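Acetone carboxylase alpha subunit (PDB 5M45) is the alpha subunit of a multi-subunit carboxylase and belongs to the hydantoinase B/oxoprolinase family. Local coordinates at residues T93-A98 with G113-A118; A98-L103 with A374-E379. All blocks are in the same frame, centred on the assembly; numbering follows the deposited sequence.

Contact 1: residues T93-A98 with G113-A118; sequences TLYNAA and GTMGAA. With AE4 (3,6,9,12,15-pentaoxaheptadecan-1-ol), chain P.
Tyr95 and Met115 both hold CG anti to their own carbonyl carbon (chi1 -60° and -69°), and these torsions carry the phenol from the strand to the helix and lead the thioether back toward the strand. The two side chains cross at about a right angle. The hydroxyl end of the ring does most of the touching: Tyr95 OH lies 3.3 Å from Met115 CB. Further round the ring, Tyr95 CE2 comes within 3.6 Å of Gly116 CA, so the phenol rests directly on helix backbone where Gly116 has no side chain. The polar end of the phenol is satisfied next door, by a hydrogen bond between Tyr95 OH and Val112 O. Met115 bends at its last torsion (chi3 -63°) and brings CE to 4.0 Å from Thr93 OG1, an oxygen already hydrogen-bonded to Thr104. The ligand comes to a neighbouring part of the helix surface, with Gly116 between it and the phenol: AE4 O19 makes a weak hydrogen bond of 3.4 Å to Gly113 O. The contact thus seats helix 111-124 against strand 90-95, which runs in the antiparallel sheet between strands 101-104 and 165-175, while Met115 also touches His155 of strand 153-162.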
loop_
_atom_site.group_PDB
_atom_site.type_symbol
_atom_site.label_atom_id
_atom_site.label_comp_id
_atom_site.label_asym_id
_atom_site.label_seq_id
_atom_site.Cartn_x
_atom_site.Cartn_y
_atom_site.Cartn_z
ATOM N N THR A 93 5.006 -5.161 -26.059
ATOM C CA THR A 93 5.281 -4.038 -26.914
ATOM C C THR A 93 6.816 -3.747 -26.981
ATOM O O THR A 93 7.536 -3.804 -25.946
ATOM C CB THR A 93 4.482 -2.805 -26.448
ATOM O OG1 THR A 93 3.075 -3.128 -26.363
ATOM C CG2 THR A 93 4.684 -1.635 -27.428
ATOM N N LEU A 94 7.299 -3.435 -28.196
ATOM C CA LEU A 94 8.723 -3.122 -28.442
ATOM C C LEU A 94 8.892 -1.597 -28.610
ATOM O O LEU A 94 8.143 -0.990 -29.387
ATOM C CB LEU A 94 9.231 -3.881 -29.671
ATOM C CG LEU A 94 10.665 -3.603 -30.160
ATOM C CD1 LEU A 94 11.716 -3.919 -29.096
ATOM C CD2 LEU A 94 10.910 -4.409 -31.429
ATOM N N TYR A 95 9.820 -0.990 -27.860
ATOM C CA TYR A 95 10.063 0.465 -27.871
ATOM C C TYR A 95 11.478 0.825 -28.355
ATOM O O TYR A 95 12.430 0.055 -28.162
ATOM C CB TYR A 95 9.865 1.072 -26.450
ATOM C CG TYR A 95 8.469 0.875 -25.906
ATOM C CD1 TYR A 95 8.129 -0.291 -25.222
ATOM C CD2 TYR A 95 7.482 1.854 -26.068
ATOM C CE1 TYR A 95 6.836 -0.486 -24.721
ATOM C CE2 TYR A 95 6.194 1.649 -25.581
ATOM C CZ TYR A 95 5.890 0.467 -24.891
ATOM O OH TYR A 95 4.600 0.216 -24.432
ATOM N N ASN A 96 11.613 1.997 -28.984
ATOM C CA ASN A 96 12.925 2.603 -29.242
ATOM C C ASN A 96 13.485 3.254 -27.940
ATOM O O ASN A 96 12.814 3.271 -26.925
ATOM C CB ASN A 96 12.871 3.549 -30.470
ATOM C CG ASN A 96 12.102 4.839 -30.231
ATOM O OD1 ASN A 96 11.983 5.343 -29.107
ATOM N ND2 ASN A 96 11.595 5.415 -31.337
ATOM N N ALA A 97 14.729 3.733 -27.972
ATOM C CA ALA A 97 15.406 4.266 -26.785
ATOM C C ALA A 97 14.672 5.421 -26.123
ATOM O O ALA A 97 14.753 5.588 -24.894
ATOM C CB ALA A 97 16.827 4.660 -27.110
ATOM N N ALA A 98 13.932 6.204 -26.911
ATOM C CA ALA A 98 13.153 7.344 -26.395
ATOM C C ALA A 98 11.801 6.964 -25.786
ATOM O O ALA A 98 11.037 7.858 -25.392
ATOM C CB ALA A 98 12.952 8.387 -27.496
ATOM N N GLY A 113 0.625 2.894 -24.933
ATOM C CA GLY A 113 0.804 4.253 -24.417
ATOM C C GLY A 113 1.216 4.344 -22.964
ATOM O O GLY A 113 2.115 5.113 -22.636
ATOM N N THR A 114 0.576 3.569 -22.067
ATOM C CA THR A 114 0.908 3.650 -20.609
ATOM C C THR A 114 2.355 3.220 -20.309
ATOM O O THR A 114 3.059 3.890 -19.553
ATOM C CB THR A 114 -0.041 2.856 -19.711
ATOM O OG1 THR A 114 0.117 1.462 -19.975
ATOM C CG2 THR A 114 -1.474 3.240 -19.948
ATOM N N MET A 115 2.827 2.147 -20.917
ATOM C CA MET A 115 4.207 1.633 -20.646
ATOM C C MET A 115 5.267 2.581 -21.257
ATOM O O MET A 115 6.326 2.814 -20.648
ATOM C CB MET A 115 4.391 0.192 -21.138
ATOM C CG MET A 115 3.598 -0.837 -20.326
ATOM S SD MET A 115 3.839 -2.596 -20.772
ATOM C CE MET A 115 3.240 -2.673 -22.435
ATOM N N GLY A 116 4.964 3.162 -22.423
ATOM C CA GLY A 116 5.850 4.190 -22.991
ATOM C C GLY A 116 5.945 5.446 -22.123
ATOM O O GLY A 116 7.043 6.029 -21.947
ATOM N N ALA A 117 4.800 5.871 -21.574
ATOM C CA ALA A 117 4.787 7.007 -20.665
ATOM C C ALA A 117 5.557 6.717 -19.357
ATOM O O ALA A 117 6.158 7.618 -18.801
ATOM C CB ALA A 117 3.357 7.462 -20.389
ATOM N N ALA A 118 5.547 5.478 -18.884
ATOM C CA ALA A 118 6.360 5.090 -17.724
ATOM C C ALA A 118 7.868 5.152 -18.049
ATOM O O ALA A 118 8.657 5.647 -17.231
ATOM C CB ALA A 118 5.990 3.712 -17.201
HETATM C C2 AE4 P . 2.019 20.953 -30.655
HETATM C C3 AE4 P . 3.295 20.501 -29.947
HETATM O O4 AE4 P . 3.842 19.370 -30.632
HETATM C C5 AE4 P . 5.232 19.106 -30.385
HETATM C C6 AE4 P . 5.534 17.611 -30.542
HETATM O O7 AE4 P . 5.812 16.970 -29.287
HETATM C C8 AE4 P . 4.642 16.817 -28.468
HETATM C C9 AE4 P . 5.041 16.210 -27.134
HETATM C C11 AE4 P . 3.599 14.312 -26.788
HETATM O O10 AE4 P . 4.875 14.793 -27.201
HETATM C C12 AE4 P . 3.109 13.288 -27.797
HETATM O O13 AE4 P . 3.621 11.990 -27.485
HETATM C C14 AE4 P . 2.785 10.954 -27.984
HETATM C C15 AE4 P . 3.470 9.604 -27.805
HETATM O O16 AE4 P . 3.437 9.264 -26.420
HETATM C C17 AE4 P . 2.393 8.369 -26.055
HETATM C C18 AE4 P . 2.618 7.968 -24.602
HETATM O O19 AE4 P . 3.927 7.370 -24.458
#

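Contact 2: residues A98-L103 with A374-E379; sequences AGDSLL and AAYGTE. With AE4 (3,6,9,12,15-pentaoxaheptadecan-1-ol), chain P.
The ligand pocket that holds AE4 is bordered here by Tyr376, in the short, weakly bonded helical turn just before strand 378-381, and this tyrosine reaches across to Asp100 in the turn between the antiparallel strands 90-95 and 101-104. Tyr376 turns CG away from its carbonyl carbon (chi1 -71°), which sends the phenol toward the Asp100 carboxylate. The bond between them is short: Tyr376 OH donates to Asp100 OD1 at 2.6 Å, meeting the oxygen on its syn side but 26° out of the carboxylate plane. Asp100 OD1 lies at the edge of the phenol ring, with the carboxylate and ring planes 71° apart. The same oxygen forms a salt bridge with Lys120, which is also hydrogen-bonded to AE4, and Asp100 OD2 is hydrogen-bonded to Tyr41. Held at both oxygens, the carboxylate is limited in its rotation. Tyr376 is therefore anchored at its hydroxyl while its ring serves as a wall for the ligand. AE4 C14 sits 3.9 Å above one ring face, offset toward the rim, and AE4 O13 approaches Tyr376 CE1 to 3.6 Å. Ala375 adds a methyl beside the same part of the chain, with its CB 3.8 Å from AE4 C14.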
loop_
_atom_site.group_PDB
_atom_site.type_symbol
_atom_site.label_atom_id
_atom_site.label_comp_id
_atom_site.label_asym_id
_atom_site.label_seq_id
_atom_site.Cartn_x
_atom_site.Cartn_y
_atom_site.Cartn_z
ATOM N N ALA A 98 13.932 6.204 -26.911
ATOM C CA ALA A 98 13.153 7.344 -26.395
ATOM C C ALA A 98 11.801 6.964 -25.786
ATOM O O ALA A 98 11.037 7.858 -25.392
ATOM C CB ALA A 98 12.952 8.387 -27.496
ATOM N N GLY A 99 11.481 5.671 -25.722
ATOM C CA GLY A 99 10.188 5.203 -25.206
ATOM C C GLY A 99 8.984 5.263 -26.151
ATOM O O GLY A 99 7.850 5.123 -25.708
ATOM N N ASP A 100 9.217 5.485 -27.446
ATOM C CA ASP A 100 8.161 5.410 -28.443
ATOM C C ASP A 100 8.021 3.985 -29.018
ATOM O O ASP A 100 9.010 3.366 -29.374
ATOM C CB ASP A 100 8.441 6.404 -29.562
ATOM C CG ASP A 100 8.392 7.853 -29.068
ATOM O OD1 ASP A 100 7.290 8.235 -28.568
ATOM O OD2 ASP A 100 9.386 8.592 -29.213
ATOM N N SER A 101 6.790 3.483 -29.113
ATOM C CA SER A 101 6.547 2.106 -29.578
ATOM C C SER A 101 6.747 2.001 -31.077
ATOM O O SER A 101 6.377 2.932 -31.819
ATOM C CB SER A 101 5.136 1.624 -29.207
ATOM O OG SER A 101 4.142 2.387 -29.876
ATOM N N LEU A 102 7.368 0.901 -31.506
ATOM C CA LEU A 102 7.551 0.544 -32.917
ATOM C C LEU A 102 6.516 -0.486 -33.409
ATOM O O LEU A 102 6.048 -0.397 -34.524
ATOM C CB LEU A 102 8.878 -0.206 -33.127
ATOM C CG LEU A 102 10.322 0.084 -32.998
ATOM C CD1 LEU A 102 10.777 0.437 -31.611
ATOM C CD2 LEU A 102 11.052 -1.181 -33.481
ATOM N N LEU A 103 6.295 -1.535 -32.614
ATOM C CA LEU A 103 5.399 -2.669 -32.936
ATOM C C LEU A 103 4.803 -3.231 -31.632
ATOM O O LEU A 103 5.421 -3.143 -30.534
ATOM C CB LEU A 103 6.189 -3.797 -33.621
ATOM C CG LEU A 103 6.731 -3.480 -35.020
ATOM C CD1 LEU A 103 7.705 -4.492 -35.540
ATOM C CD2 LEU A 103 5.608 -3.367 -36.040
ATOM N N ALA A 374 0.573 7.392 -34.765
ATOM C CA ALA A 374 -0.756 7.996 -34.793
ATOM C C ALA A 374 -1.037 8.961 -33.615
ATOM O O ALA A 374 -1.790 9.932 -33.775
ATOM C CB ALA A 374 -1.835 6.912 -34.887
ATOM N N ALA A 375 -0.412 8.752 -32.461
ATOM C CA ALA A 375 -0.528 9.747 -31.362
ATOM C C ALA A 375 0.143 11.059 -31.727
ATOM O O ALA A 375 -0.405 12.124 -31.428
ATOM C CB ALA A 375 0.058 9.220 -30.058
ATOM N N TYR A 376 1.317 10.998 -32.366
ATOM C CA TYR A 376 1.991 12.210 -32.858
ATOM C C TYR A 376 1.156 12.937 -33.949
ATOM O O TYR A 376 1.330 14.137 -34.157
ATOM C CB TYR A 376 3.442 11.931 -33.349
ATOM C CG TYR A 376 4.425 11.612 -32.223
ATOM C CD1 TYR A 376 4.943 12.638 -31.438
ATOM C CD2 TYR A 376 4.773 10.297 -31.883
ATOM C CE1 TYR A 376 5.794 12.366 -30.384
ATOM C CE2 TYR A 376 5.642 10.020 -30.840
ATOM C CZ TYR A 376 6.149 11.060 -30.081
ATOM O OH TYR A 376 6.981 10.819 -29.008
ATOM N N GLY A 377 0.245 12.244 -34.636
ATOM C CA GLY A 377 -0.600 12.869 -35.647
ATOM C C GLY A 377 -1.947 13.377 -35.157
ATOM O O GLY A 377 -2.776 13.755 -35.964
ATOM N N THR A 378 -2.166 13.391 -33.841
ATOM C CA THR A 378 -3.428 13.844 -33.215
ATOM C C THR A 378 -3.136 14.925 -32.148
ATOM O O THR A 378 -2.183 14.802 -31.396
ATOM C CB THR A 378 -4.129 12.635 -32.538
ATOM O OG1 THR A 378 -4.260 11.545 -33.455
ATOM C CG2 THR A 378 -5.499 13.015 -32.010
ATOM N N GLU A 379 -3.923 16.003 -32.125
ATOM C CA GLU A 379 -3.800 17.032 -31.077
ATOM C C GLU A 379 -4.896 16.818 -30.008
ATOM O O GLU A 379 -6.053 16.565 -30.367
ATOM C CB GLU A 379 -3.938 18.431 -31.655
ATOM C CG GLU A 379 -2.834 18.870 -32.606
ATOM C CD GLU A 379 -3.199 20.143 -33.368
ATOM O OE1 GLU A 379 -2.633 20.296 -34.468
ATOM O OE2 GLU A 379 -4.114 20.913 -32.969
HETATM C C2 AE4 P . 2.019 20.953 -30.655
HETATM C C3 AE4 P . 3.295 20.501 -29.947
HETATM O O4 AE4 P . 3.842 19.370 -30.632
HETATM C C5 AE4 P . 5.232 19.106 -30.385
HETATM C C6 AE4 P . 5.534 17.611 -30.542
HETATM O O7 AE4 P . 5.812 16.970 -29.287
HETATM C C8 AE4 P . 4.642 16.817 -28.468
HETATM C C9 AE4 P . 5.041 16.210 -27.134
HETATM C C11 AE4 P . 3.599 14.312 -26.788
HETATM O O10 AE4 P . 4.875 14.793 -27.201
HETATM C C12 AE4 P . 3.109 13.288 -27.797
HETATM O O13 AE4 P . 3.621 11.990 -27.485
HETATM C C14 AE4 P . 2.785 10.954 -27.984
HETATM C C15 AE4 P . 3.470 9.604 -27.805
HETATM O O16 AE4 P . 3.437 9.264 -26.420
HETATM C C17 AE4 P . 2.393 8.369 -26.055
HETATM C C18 AE4 P . 2.618 7.968 -24.602
HETATM O O19 AE4 P . 3.927 7.370 -24.458
#

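How the contacts relate
The centres of contacts 1 and 2 are about 9 Å apart, and the two share Ala98. Along the chain their segments alternate: 93-98, then 98-103, then 113-118, and much later 374-379. Strands 90-95 and 101-104 are antiparallel neighbours in one sheet, where Leu94 N and O probably hydrogen-bond to Leu103 O and Leu102 N respectively. Contact 1 links this hairpin to the helix that follows it, 111-124, whereas contact 2 ties its turn to a distant part of the same family region. Both contacts touch AE4, so the local helix and the remote 374-379 segment together help form one ligand pocket beside the hairpin.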